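Local structure of Low molecular weight protein-tyrosine-phosphatase yfkJ (Bacillus subtilis, 4ETM) at residues S20-C25 / D97-I102; N28-P33 / P67-T72; M34-F39 / I52-A57. The protein removes phosphate from phosphotyrosine residues of proteins as a low molecular weight protein-tyrosine phosphatase and takes part in resistance to ethanol stress. All coordinates share one frame; numbering follows the deposited sequence.

Interaction 1: residues S20-C25 / D97-I102; sequences SVLFVC and DDFDYI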
ATOM      1  N   SER A  20      21.771  -5.545   5.992  1.00 21.70           N
ATOM      2  CA  SER A  20      20.616  -5.761   6.852  1.00 23.40           C
ATOM      3  C   SER A  20      19.316  -5.747   6.065  1.00 16.94           C
ATOM      4  O   SER A  20      19.131  -4.931   5.154  1.00 20.09           O
ATOM      5  CB  SER A  20      20.563  -4.721   7.968  1.00 19.74           C
ATOM      6  OG  SER A  20      20.681  -3.418   7.427  1.00 25.09           O
ATOM      7  N   VAL A  21      18.421  -6.653   6.442  1.00 16.90           N
ATOM      8  CA  VAL A  21      17.138  -6.845   5.782  1.00 17.09           C
ATOM      9  C   VAL A  21      16.024  -6.816   6.831  1.00 17.51           C
ATOM     10  O   VAL A  21      16.060  -7.585   7.781  1.00 16.09           O
ATOM     11  CB  VAL A  21      17.110  -8.204   5.053  1.00 17.59           C
ATOM     12  CG1 VAL A  21      15.790  -8.412   4.344  1.00 19.90           C
ATOM     13  CG2 VAL A  21      18.270  -8.299   4.065  1.00 16.97           C
ATOM     14  N   LEU A  22      15.058  -5.918   6.667  1.00 13.49           N
ATOM     15  CA  LEU A  22      13.894  -5.863   7.558  1.00 12.62           C
ATOM     16  C   LEU A  22      12.652  -6.331   6.817  1.00 11.56           C
ATOM     17  O   LEU A  22      12.285  -5.754   5.799  1.00 14.06           O
ATOM     18  CB  LEU A  22      13.679  -4.449   8.096  1.00 15.61           C
ATOM     19  CG  LEU A  22      12.428  -4.344   8.966  1.00 16.76           C
ATOM     20  CD1 LEU A  22      12.641  -5.089  10.263  1.00 12.74           C
ATOM     21  CD2 LEU A  22      12.083  -2.876   9.231  1.00 14.76           C
ATOM     22  N   PHE A  23      12.040  -7.409   7.309  1.00 11.24           N
ATOM     23  CA  PHE A  23      10.777  -7.905   6.765  1.00 10.61           C
ATOM     24  C   PHE A  23       9.618  -7.246   7.482  1.00 12.43           C
ATOM     25  O   PHE A  23       9.630  -7.124   8.698  1.00 13.58           O
ATOM     26  CB  PHE A  23      10.673  -9.421   6.875  1.00 11.20           C
ATOM     27  CG  PHE A  23      11.689 -10.148   6.063  1.00 13.76           C
ATOM     28  CD1 PHE A  23      11.497 -10.349   4.704  1.00 13.02           C
ATOM     29  CD2 PHE A  23      12.854 -10.617   6.652  1.00 14.27           C
ATOM     30  CE1 PHE A  23      12.440 -11.018   3.946  1.00 16.56           C
ATOM     31  CE2 PHE A  23      13.810 -11.296   5.891  1.00 15.01           C
ATOM     32  CZ  PHE A  23      13.604 -11.489   4.541  1.00 17.57           C
ATOM     33  N   VAL A  24       8.635  -6.774   6.730  1.00  9.72           N
ATOM     34  CA  VAL A  24       7.548  -6.018   7.346  1.00 11.55           C
ATOM     35  C   VAL A  24       6.180  -6.519   6.910  1.00 12.70           C
ATOM     36  O   VAL A  24       5.898  -6.664   5.705  1.00 12.95           O
ATOM     37  CB  VAL A  24       7.652  -4.502   7.029  1.00  9.59           C
ATOM     38  CG1 VAL A  24       6.498  -3.723   7.659  1.00 10.45           C
ATOM     39  CG2 VAL A  24       8.975  -3.929   7.514  1.00 10.19           C
ATOM     40  N   CYS A  25       5.325  -6.779   7.894  1.00  8.69           N
ATOM     41  CA  CYS A  25       3.932  -7.101   7.616  1.00  8.17           C
ATOM     42  C   CYS A  25       3.036  -6.228   8.495  1.00  8.12           C
ATOM     43  O   CYS A  25       3.469  -5.210   9.012  1.00 10.80           O
ATOM     44  CB  CYS A  25       3.661  -8.591   7.819  1.00 12.62           C
ATOM     45  SG  CYS A  25       3.929  -9.219   9.469  1.00 12.24           S
ATOM     46  N   ASP A  97      16.052   4.192   7.817  1.00 25.23           N
ATOM     47  CA  ASP A  97      17.435   4.570   7.560  1.00 29.15           C
ATOM     48  C   ASP A  97      18.406   3.458   7.961  1.00 31.07           C
ATOM     49  O   ASP A  97      19.519   3.390   7.448  1.00 35.04           O
ATOM     50  CB  ASP A  97      17.781   5.860   8.304  1.00 32.50           C
ATOM     51  CG  ASP A  97      17.050   7.077   7.747  1.00 39.17           C
ATOM     52  OD1 ASP A  97      16.673   7.068   6.552  1.00 32.47           O
ATOM     53  OD2 ASP A  97      16.862   8.054   8.506  1.00 48.99           O
ATOM     54  N   ASP A  98      17.977   2.591   8.873  1.00 25.79           N
ATOM     55  CA  ASP A  98      18.863   1.579   9.454  1.00 28.79           C
ATOM     56  C   ASP A  98      19.102   0.381   8.546  1.00 24.92           C
ATOM     57  O   ASP A  98      20.201  -0.162   8.498  1.00 30.84           O
ATOM     58  CB  ASP A  98      18.310   1.086  10.794  1.00 33.76           C
ATOM     59  CG  ASP A  98      18.631   2.022  11.943  1.00 43.74           C
ATOM     60  OD1 ASP A  98      18.986   3.191  11.686  1.00 47.51           O
ATOM     61  OD2 ASP A  98      18.520   1.586  13.108  1.00 48.40           O
ATOM     62  N   PHE A  99      18.063  -0.045   7.838  1.00 19.72           N
ATOM     63  CA  PHE A  99      18.132  -1.276   7.074  1.00 21.94           C
ATOM     64  C   PHE A  99      18.388  -1.050   5.598  1.00 23.61           C
ATOM     65  O   PHE A  99      17.798  -0.176   5.004  1.00 22.47           O
ATOM     66  CB  PHE A  99      16.842  -2.071   7.259  1.00 19.06           C
ATOM     67  CG  PHE A  99      16.720  -2.724   8.611  1.00 18.96           C
ATOM     68  CD1 PHE A  99      17.223  -4.001   8.829  1.00 21.41           C
ATOM     69  CD2 PHE A  99      16.094  -2.074   9.660  1.00 17.68           C
ATOM     70  CE1 PHE A  99      17.113  -4.612  10.070  1.00 19.46           C
ATOM     71  CE2 PHE A  99      15.981  -2.689  10.908  1.00 22.10           C
ATOM     72  CZ  PHE A  99      16.505  -3.960  11.107  1.00 17.05           C
ATOM     73  N   ASP A 100      19.237  -1.882   5.005  1.00 19.40           N
ATOM     74  CA  ASP A 100      19.592  -1.747   3.603  1.00 19.99           C
ATOM     75  C   ASP A 100      18.404  -2.106   2.698  1.00 17.60           C
ATOM     76  O   ASP A 100      18.194  -1.469   1.661  1.00 22.02           O
ATOM     77  CB  ASP A 100      20.825  -2.606   3.292  1.00 18.65           C
ATOM     78  CG  ASP A 100      22.047  -2.161   4.074  1.00 29.18           C
ATOM     79  OD1 ASP A 100      22.406  -0.966   3.968  1.00 29.47           O
ATOM     80  OD2 ASP A 100      22.637  -2.990   4.805  1.00 26.47           O
ATOM     81  N   TYR A 101      17.645  -3.117   3.105  1.00 16.97           N
ATOM     82  CA  TYR A 101      16.466  -3.573   2.372  1.00 15.57           C
ATOM     83  C   TYR A 101      15.278  -3.569   3.306  1.00 16.98           C
ATOM     84  O   TYR A 101      15.366  -4.067   4.423  1.00 15.97           O
ATOM     85  CB  TYR A 101      16.652  -5.008   1.878  1.00 18.62           C
ATOM     86  CG  TYR A 101      17.693  -5.156   0.805  1.00 19.45           C
ATOM     87  CD1 TYR A 101      17.333  -5.176  -0.533  1.00 19.07           C
ATOM     88  CD2 TYR A 101      19.025  -5.297   1.130  1.00 17.13           C
ATOM     89  CE1 TYR A 101      18.288  -5.306  -1.531  1.00 23.26           C
ATOM     90  CE2 TYR A 101      19.989  -5.430   0.142  1.00 18.00           C
ATOM     91  CZ  TYR A 101      19.605  -5.441  -1.182  1.00 22.07           C
ATOM     92  OH  TYR A 101      20.552  -5.583  -2.172  1.00 24.70           O
ATOM     93  N   ILE A 102      14.163  -3.013   2.859  1.00 15.51           N
ATOM     94  CA  ILE A 102      12.927  -3.201   3.591  1.00 14.69           C
ATOM     95  C   ILE A 102      11.971  -3.981   2.707  1.00 13.33           C
ATOM     96  O   ILE A 102      11.621  -3.525   1.625  1.00 15.50           O
ATOM     97  CB  ILE A 102      12.340  -1.863   4.048  1.00 17.02           C
ATOM     98  CG1 ILE A 102      13.370  -1.127   4.926  1.00 21.23           C
ATOM     99  CG2 ILE A 102      11.011  -2.101   4.755  1.00 15.44           C
ATOM    100  CD1 ILE A 102      12.866   0.133   5.568  1.00 20.67           C
TER
HETATM  101  O   HOH W   1      22.927  -2.034   7.564  1.00 34.07           O
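Leu22 presses its CB onto the ring of Phe99, 3.6 Å from the ring centroid and only 14° off the normal, a CH-pi contact squarely over the face. Its CG stands anti to the backbone N (chi1 177°), which carries CD1 out toward CZ and CE2 and leaves CD2 beside CD2 of the ring. Phe99, the first residue to leave helical geometry after helix 93-98, thus turns a flat hydrophobic surface onto strand 19-25, and the CB of Ser20 approaches the ring at CD1. Alongside, the two strands pair in parallel. Leu22 N gives a nearly straight hydrogen bond of 2.9 Å to Tyr101 O, while Ser20 O takes one from Tyr101 N. Further on, the branched residues Val24 and Ile102, well suited to extended strands, meet through their CG2 methyls at 3.9 Å. This apolar side is the tight part of the contact, with Leu22, Val24 and Ile102 all buried.

The end at Ser20 is polar and reaches solvent. Here Ser20 N donates to Asp100 OD2 over 2.9 Å, meeting the carboxylate on its anti side, and Asp100 N donates to Ser20 OG at 3.2 Å. A small hydroxyl and a short acid suit this place, since each accepts from the other's main-chain N-H, in the turn after the helix and near the head of the strand. A water bridges the two side chains, lying 2.6 Å from Ser20 OG and donating to Asp100 OD2. On the face carrying Val21 and Tyr101, helix 149-170 packs against both side chains through Ile167. Neighbouring parallel strands with helices packed on the sheet are the core of the low molecular weight phosphatase fold, in which strand 19-25 ends at the nucleophile Cys25.

Interaction 2: residues N28-P33 / P67-T72; sequences NICRSP and PPHEGT. With K (potassium ion), chain E; PO4 (phosphate ion), chain C.
The sulfur of Cys30 lies obliquely to the imidazole of His69, SG 4.3 Å from the ring centroid and 41° off its normal, while Ile29 CD1 comes up to the edge of the same ring. His69 has CG anti to its own N (chi1 -168°), which carries the ring back over the start of helix 70-78. There ND1 accepts from Gly71 N at 2.9 Å, nearly in the ring plane, a capping bond that helps to fix the rotation of the imidazole. His69 N donates to Ile29 O, approaching above the carbonyl plane, and Thr72 OG1 donates to Cys30 O at 2.8 Å from a strongly bent direction. Pro33 CB packs on Pro68 CG.

On its other side, the turn 28-30 and the first residue of helix 31-45 hold a phosphate ion, probably from the crystallisation liquor, where a substrate phosphate would be expected. Ile29 N and Cys30 N donate to PO4 O2; the catalytic Arg31 grips O4 with both N (2.7 Å) and NE, while its NH2 reaches O3 at 2.9 Å. With two carbonyls held from behind, the N-H groups of this loop are probably kept turned inward, ready for the phosphate of a substrate.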
ATOM      1  N   ASN A  28       3.172  -8.340  12.480  1.00 10.42           N
ATOM      2  CA  ASN A  28       4.455  -8.902  12.859  1.00 12.24           C
ATOM      3  C   ASN A  28       4.302 -10.115  13.796  1.00  9.23           C
ATOM      4  O   ASN A  28       5.059 -10.319  14.741  1.00 11.27           O
ATOM      5  CB  ASN A  28       5.368  -7.807  13.376  1.00 11.60           C
ATOM      6  CG  ASN A  28       6.771  -8.283  13.635  1.00  9.96           C
ATOM      7  OD1 ASN A  28       7.319  -7.939  14.660  1.00 12.63           O
ATOM      8  ND2 ASN A  28       7.353  -9.083  12.732  1.00 12.54           N
ATOM      9  N   ILE A  29       3.303 -10.932  13.492  1.00  8.92           N
ATOM     10  CA  ILE A  29       3.152 -12.232  14.149  1.00 11.33           C
ATOM     11  C   ILE A  29       3.012 -13.410  13.176  1.00 11.46           C
ATOM     12  O   ILE A  29       3.328 -14.542  13.525  1.00 12.80           O
ATOM     13  CB  ILE A  29       1.981 -12.266  15.170  1.00  9.92           C
ATOM     14  CG1 ILE A  29       0.675 -11.770  14.534  1.00 14.74           C
ATOM     15  CG2 ILE A  29       2.344 -11.475  16.407  1.00 13.02           C
ATOM     16  CD1 ILE A  29      -0.575 -12.207  15.307  1.00 19.13           C
ATOM     17  N   CYS A  30       2.534 -13.156  11.969  1.00 11.90           N
ATOM     18  CA  CYS A  30       2.377 -14.254  11.009  1.00 12.46           C
ATOM     19  C   CYS A  30       3.446 -14.260   9.904  1.00 13.75           C
ATOM     20  O   CYS A  30       4.352 -15.111   9.905  1.00 13.94           O
ATOM     21  CB  CYS A  30       0.974 -14.255  10.399  1.00 10.76           C
ATOM     22  SG  CYS A  30      -0.388 -14.434  11.579  1.00 13.85           S
ATOM     23  N   ARG A  31       3.365 -13.302   8.986  1.00 12.83           N
ATOM     24  CA  ARG A  31       4.187 -13.322   7.775  1.00 10.47           C
ATOM     25  C   ARG A  31       5.648 -12.921   7.950  1.00 11.05           C
ATOM     26  O   ARG A  31       6.543 -13.708   7.596  1.00  9.66           O
ATOM     27  CB  ARG A  31       3.546 -12.473   6.672  1.00 12.47           C
ATOM     28  CG  ARG A  31       2.246 -13.064   6.135  1.00 12.26           C
ATOM     29  CD  ARG A  31       1.471 -12.043   5.341  1.00 12.37           C
ATOM     30  NE  ARG A  31       0.972 -10.979   6.208  1.00 10.27           N
ATOM     31  CZ  ARG A  31       0.425  -9.859   5.762  1.00 10.25           C
ATOM     32  NH1 ARG A  31       0.311  -9.636   4.457  1.00 12.48           N
ATOM     33  NH2 ARG A  31       0.017  -8.951   6.640  1.00 13.05           N
ATOM     34  N   SER A  32       5.898 -11.713   8.457  1.00 12.29           N
ATOM     35  CA  SER A  32       7.274 -11.244   8.571  1.00  9.80           C
ATOM     36  C   SER A  32       8.137 -12.099   9.516  1.00 10.01           C
ATOM     37  O   SER A  32       9.308 -12.311   9.214  1.00 12.61           O
ATOM     38  CB  SER A  32       7.390  -9.738   8.846  1.00 10.80           C
ATOM     39  OG  SER A  32       6.781  -9.381  10.073  1.00 13.05           O
ATOM     40  N   PRO A  33       7.579 -12.596  10.634  1.00 12.23           N
ATOM     41  CA  PRO A  33       8.452 -13.483  11.411  1.00 13.80           C
ATOM     42  C   PRO A  33       8.790 -14.750  10.632  1.00 13.74           C
ATOM     43  O   PRO A  33       9.917 -15.228  10.720  1.00 16.43           O
ATOM     44  CB  PRO A  33       7.608 -13.809  12.653  1.00 13.99           C
ATOM     45  CG  PRO A  33       6.674 -12.634  12.780  1.00 12.19           C
ATOM     46  CD  PRO A  33       6.324 -12.303  11.363  1.00 13.82           C
ATOM     47  N   PRO A  67       5.262 -13.530  20.763  1.00 18.39           N
ATOM     48  CA  PRO A  67       5.944 -14.460  19.856  1.00 16.24           C
ATOM     49  C   PRO A  67       5.106 -14.652  18.603  1.00 16.17           C
ATOM     50  O   PRO A  67       3.973 -14.188  18.576  1.00 17.02           O
ATOM     51  CB  PRO A  67       5.991 -15.755  20.666  1.00 19.34           C
ATOM     52  CG  PRO A  67       4.864 -15.644  21.624  1.00 24.54           C
ATOM     53  CD  PRO A  67       4.848 -14.199  22.009  1.00 26.25           C
ATOM     54  N   PRO A  68       5.651 -15.318  17.579  1.00 15.77           N
ATOM     55  CA  PRO A  68       4.835 -15.437  16.370  1.00 17.43           C
ATOM     56  C   PRO A  68       3.540 -16.211  16.617  1.00 14.19           C
ATOM     57  O   PRO A  68       3.425 -16.954  17.584  1.00 16.48           O
ATOM     58  CB  PRO A  68       5.744 -16.203  15.401  1.00 18.48           C
ATOM     59  CG  PRO A  68       7.145 -15.967  15.918  1.00 21.68           C
ATOM     60  CD  PRO A  68       7.000 -15.888  17.407  1.00 22.28           C
ATOM     61  N   HIS A  69       2.572 -15.995  15.735  1.00 16.98           N
ATOM     62  CA  HIS A  69       1.315 -16.715  15.748  1.00 16.26           C
ATOM     63  C   HIS A  69       1.587 -18.220  15.793  1.00 16.77           C
ATOM     64  O   HIS A  69       2.599 -18.680  15.268  1.00 15.17           O
ATOM     65  CB  HIS A  69       0.560 -16.364  14.476  1.00 15.08           C
ATOM     66  CG  HIS A  69      -0.862 -16.815  14.480  1.00 17.75           C
ATOM     67  ND1 HIS A  69      -1.232 -18.124  14.263  1.00 18.16           N
ATOM     68  CD2 HIS A  69      -2.009 -16.124  14.670  1.00 24.04           C
ATOM     69  CE1 HIS A  69      -2.547 -18.219  14.320  1.00 17.08           C
ATOM     70  NE2 HIS A  69      -3.042 -17.020  14.566  1.00 20.90           N
ATOM     71  N   GLU A  70       0.693 -18.980  16.422  1.00 19.44           N
ATOM     72  CA  GLU A  70       0.846 -20.430  16.504  1.00 18.96           C
ATOM     73  C   GLU A  70       0.986 -21.116  15.147  1.00 17.15           C
ATOM     74  O   GLU A  70       1.692 -22.125  15.036  1.00 22.02           O
ATOM     75  CB  GLU A  70      -0.311 -21.052  17.295  1.00 25.44           C
ATOM     76  N   GLY A  71       0.308 -20.577  14.134  1.00 17.37           N
ATOM     77  CA  GLY A  71       0.338 -21.126  12.793  1.00 16.55           C
ATOM     78  C   GLY A  71       1.721 -21.018  12.192  1.00 20.90           C
ATOM     79  O   GLY A  71       2.193 -21.935  11.524  1.00 18.26           O
ATOM     80  N   THR A  72       2.368 -19.889  12.446  1.00 17.61           N
ATOM     81  CA  THR A  72       3.729 -19.663  11.983  1.00 14.12           C
ATOM     82  C   THR A  72       4.722 -20.503  12.783  1.00 17.85           C
ATOM     83  O   THR A  72       5.664 -21.043  12.217  1.00 17.26           O
ATOM     84  CB  THR A  72       4.094 -18.158  12.012  1.00 14.09           C
ATOM     85  OG1 THR A  72       3.387 -17.475  10.968  1.00 16.00           O
ATOM     86  CG2 THR A  72       5.592 -17.950  11.831  1.00 12.58           C
TER
HETATM   87  K     K E 203      10.281  -8.764  15.434  1.00 16.69           K
HETATM   88  P   PO4 C 201       0.656 -10.668  10.051  1.00 12.06           P
HETATM   89  O1  PO4 C 201      -0.747 -11.165  10.340  1.00 12.12           O
HETATM   90  O2  PO4 C 201       1.393 -10.677  11.349  1.00 13.68           O
HETATM   91  O3  PO4 C 201       0.577  -9.292   9.466  1.00 10.90           O
HETATM   92  O4  PO4 C 201       1.283 -11.530   8.972  1.00 13.13           O
HETATM   93  O   HOH W   2       8.749 -11.640  15.100  1.00 24.46           O

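Interaction 3: residues M34-F39 / I52-A57; sequences MAEAIF and IKADSA. With K (potassium ion), chain E.
Glu36 and Phe39 are the two side chains that helix 31-45 sends onto strand 52-58, the helix and second strand of a beta-alpha-beta unit begun by strand 19-25. The short segments run antiparallel, at 169°, with axes 7.5 Å apart, as expected where a helix returns the chain between two parallel strands. The segment opens at Met34, which points away from the strand, so helix 31-45 has the strand on one flank and helix 70-78 on another.

Glu36 then reaches across. An extended chain, with CG anti to the backbone N (chi1 -173°), sets Glu36 CD over the backbone of Asp55, 3.7 Å from Asp55 CA. Ser56 OG donates to Glu36 OE2 at 2.7 Å on the anti side, and the other oxygen, OE1, is paired with Arg40. The carboxylates of Glu36 and Asp55 are also near each other, Glu36 OE2 to Asp55 OD1 4.1 Å. Their like charges are probably eased by Arg40 and by Arg89, which binds Asp55, and by a water that donates to Glu36 OE1 and Asp55 OD1. Nearby, Ser56 O is a ligand of a potassium ion at 3.3 Å, shared with Asn28 OD1.

One turn after Glu36, Phe39 closes the apolar end of the contact. Ala54 CB, a small methyl, lies 3.8 Å from Phe39 CD2. Phe23 of the neighbouring strand 19-25 meets the ring edge-to-face. The Ile52 side chain crosses at about a right angle, placing its CG2 in the plane of the Phe39 ring, 3.6 Å from CE2.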
ATOM      1  N   MET A  34       7.835 -15.275   9.863  1.00 11.40           N
ATOM      2  CA  MET A  34       8.095 -16.482   9.070  1.00 11.08           C
ATOM      3  C   MET A  34       9.178 -16.184   8.045  1.00 14.33           C
ATOM      4  O   MET A  34      10.066 -17.002   7.820  1.00 15.72           O
ATOM      5  CB  MET A  34       6.827 -16.962   8.367  1.00 14.93           C
ATOM      6  CG  MET A  34       6.963 -18.338   7.743  1.00 16.78           C
ATOM      7  SD  MET A  34       5.565 -18.896   6.729  1.00 15.61           S
ATOM      8  CE  MET A  34       4.237 -19.009   7.923  1.00 17.16           C
ATOM      9  N   ALA A  35       9.107 -14.996   7.446  1.00 12.11           N
ATOM     10  CA  ALA A  35      10.084 -14.618   6.434  1.00 11.95           C
ATOM     11  C   ALA A  35      11.455 -14.418   7.065  1.00 13.67           C
ATOM     12  O   ALA A  35      12.456 -14.918   6.553  1.00 16.62           O
ATOM     13  CB  ALA A  35       9.651 -13.378   5.698  1.00 14.77           C
ATOM     14  N   GLU A  36      11.489 -13.688   8.174  1.00 13.97           N
ATOM     15  CA  GLU A  36      12.727 -13.505   8.927  1.00 15.59           C
ATOM     16  C   GLU A  36      13.447 -14.840   9.206  1.00 15.50           C
ATOM     17  O   GLU A  36      14.627 -15.010   8.867  1.00 16.70           O
ATOM     18  CB  GLU A  36      12.443 -12.747  10.235  1.00 13.42           C
ATOM     19  CG  GLU A  36      13.723 -12.375  10.987  1.00 13.93           C
ATOM     20  CD  GLU A  36      13.497 -12.043  12.441  1.00 15.33           C
ATOM     21  OE1 GLU A  36      14.463 -12.206  13.226  1.00 20.63           O
ATOM     22  OE2 GLU A  36      12.382 -11.608  12.801  1.00 16.70           O
ATOM     23  N   ALA A  37      12.733 -15.784   9.802  1.00 16.57           N
ATOM     24  CA  ALA A  37      13.303 -17.075  10.173  1.00 15.16           C
ATOM     25  C   ALA A  37      13.735 -17.865   8.950  1.00 14.50           C
ATOM     26  O   ALA A  37      14.820 -18.445   8.929  1.00 18.47           O
ATOM     27  CB  ALA A  37      12.301 -17.869  10.983  1.00 19.91           C
ATOM     28  N   ILE A  38      12.882 -17.905   7.931  1.00 17.32           N
ATOM     29  CA  ILE A  38      13.192 -18.667   6.725  1.00 14.37           C
ATOM     30  C   ILE A  38      14.381 -18.068   5.990  1.00 22.34           C
ATOM     31  O   ILE A  38      15.300 -18.780   5.593  1.00 24.33           O
ATOM     32  CB  ILE A  38      11.970 -18.739   5.781  1.00 16.36           C
ATOM     33  CG1 ILE A  38      10.935 -19.703   6.353  1.00 17.31           C
ATOM     34  CG2 ILE A  38      12.385 -19.178   4.384  1.00 21.22           C
ATOM     35  CD1 ILE A  38       9.682 -19.814   5.498  1.00 19.98           C
ATOM     36  N   PHE A  39      14.366 -16.752   5.822  1.00 19.88           N
ATOM     37  CA  PHE A  39      15.447 -16.070   5.126  1.00 19.46           C
ATOM     38  C   PHE A  39      16.769 -16.259   5.850  1.00 18.97           C
ATOM     39  O   PHE A  39      17.814 -16.458   5.218  1.00 19.84           O
ATOM     40  CB  PHE A  39      15.127 -14.584   4.990  1.00 18.40           C
ATOM     41  CG  PHE A  39      16.218 -13.797   4.368  1.00 15.87           C
ATOM     42  CD1 PHE A  39      16.295 -13.661   2.992  1.00 14.76           C
ATOM     43  CD2 PHE A  39      17.174 -13.183   5.155  1.00 17.45           C
ATOM     44  CE1 PHE A  39      17.305 -12.923   2.420  1.00 19.94           C
ATOM     45  CE2 PHE A  39      18.190 -12.449   4.586  1.00 23.83           C
ATOM     46  CZ  PHE A  39      18.247 -12.312   3.222  1.00 18.02           C
ATOM     47  N   ILE A  52      25.026 -11.170   6.122  1.00 29.25           N
ATOM     48  CA  ILE A  52      23.632 -10.731   6.069  1.00 23.97           C
ATOM     49  C   ILE A  52      22.907 -10.926   7.404  1.00 24.94           C
ATOM     50  O   ILE A  52      22.980 -11.995   8.006  1.00 26.86           O
ATOM     51  CB  ILE A  52      22.852 -11.464   4.950  1.00 21.35           C
ATOM     52  CG1 ILE A  52      23.532 -11.257   3.600  1.00 26.17           C
ATOM     53  CG2 ILE A  52      21.415 -10.979   4.892  1.00 31.81           C
ATOM     54  CD1 ILE A  52      22.833 -11.976   2.459  1.00 32.41           C
ATOM     55  N   LYS A  53      22.202  -9.888   7.857  1.00 22.42           N
ATOM     56  CA  LYS A  53      21.416  -9.962   9.078  1.00 24.64           C
ATOM     57  C   LYS A  53      19.960  -9.617   8.773  1.00 19.48           C
ATOM     58  O   LYS A  53      19.690  -8.676   8.029  1.00 20.97           O
ATOM     59  CB  LYS A  53      21.967  -8.995  10.124  1.00 25.68           C
ATOM     60  CG  LYS A  53      21.394  -9.233  11.508  1.00 34.40           C
ATOM     61  CD  LYS A  53      21.988  -8.292  12.544  1.00 42.76           C
ATOM     62  CE  LYS A  53      21.385  -8.548  13.919  1.00 44.13           C
ATOM     63  NZ  LYS A  53      22.032  -7.711  14.971  1.00 46.71           N
ATOM     64  N   ALA A  54      19.023 -10.367   9.348  1.00 19.63           N
ATOM     65  CA  ALA A  54      17.603 -10.087   9.123  1.00 17.15           C
ATOM     66  C   ALA A  54      16.848  -9.804  10.423  1.00 16.65           C
ATOM     67  O   ALA A  54      17.250 -10.260  11.496  1.00 20.21           O
ATOM     68  CB  ALA A  54      16.944 -11.235   8.352  1.00 22.21           C
ATOM     69  N   ASP A  55      15.762  -9.033  10.310  1.00 15.56           N
ATOM     70  CA  ASP A  55      14.885  -8.711  11.433  1.00 15.85           C
ATOM     71  C   ASP A  55      13.490  -8.576  10.841  1.00 15.41           C
ATOM     72  O   ASP A  55      13.328  -8.651   9.621  1.00 17.24           O
ATOM     73  CB  ASP A  55      15.297  -7.398  12.111  1.00 17.31           C
ATOM     74  CG  ASP A  55      14.549  -7.137  13.419  1.00 19.67           C
ATOM     75  OD1 ASP A  55      14.004  -8.096  14.017  1.00 22.66           O
ATOM     76  OD2 ASP A  55      14.519  -5.961  13.868  1.00 23.29           O
ATOM     77  N   SER A  56      12.473  -8.400  11.679  1.00 14.35           N
ATOM     78  CA  SER A  56      11.141  -8.112  11.152  1.00 13.28           C
ATOM     79  C   SER A  56      10.463  -7.034  11.978  1.00 16.23           C
ATOM     80  O   SER A  56      10.985  -6.627  12.980  1.00 18.72           O
ATOM     81  CB  SER A  56      10.274  -9.372  10.997  1.00 12.01           C
ATOM     82  OG  SER A  56      10.157 -10.127  12.183  1.00 15.06           O
ATOM     83  N   ALA A  57       9.317  -6.547  11.552  1.00 14.93           N
ATOM     84  CA  ALA A  57       8.570  -5.555  12.334  1.00 14.94           C
ATOM     85  C   ALA A  57       7.218  -5.381  11.683  1.00 15.36           C
ATOM     86  O   ALA A  57       7.032  -5.720  10.509  1.00 13.95           O
ATOM     87  CB  ALA A  57       9.304  -4.207  12.389  1.00 12.34           C
TER
HETATM   88  K     K E 203      10.281  -8.764  15.434  1.00 16.69           K
HETATM   89  O   HOH W   3      14.967 -10.635  15.123  1.00 24.68           O
HETATM   90  O   HOH W   2       8.749 -11.640  15.100  1.00 24.46           O

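The chain builds these contacts as nested loops: interaction 3 closes within the loop of interaction 2, and that within the loop of interaction 1. Interactions 1 and 3 have centres about 9 Å apart and meet in one parallel sheet, where strand 19-25 lies between strands 52-58 and 101-104. Interactions 2 and 3 share helix 31-45 and are about 11 Å apart between centres; Asn28 of one and Ser56 of the other bind the same potassium ion. Interactions 1 and 2, with centres about 17 Å apart, lie on opposite sides of the chain's centre, yet touch where Cys25 approaches Arg31. The sheet thus delivers the nucleophile to the phosphate-binding loop that leads into helix 31-45.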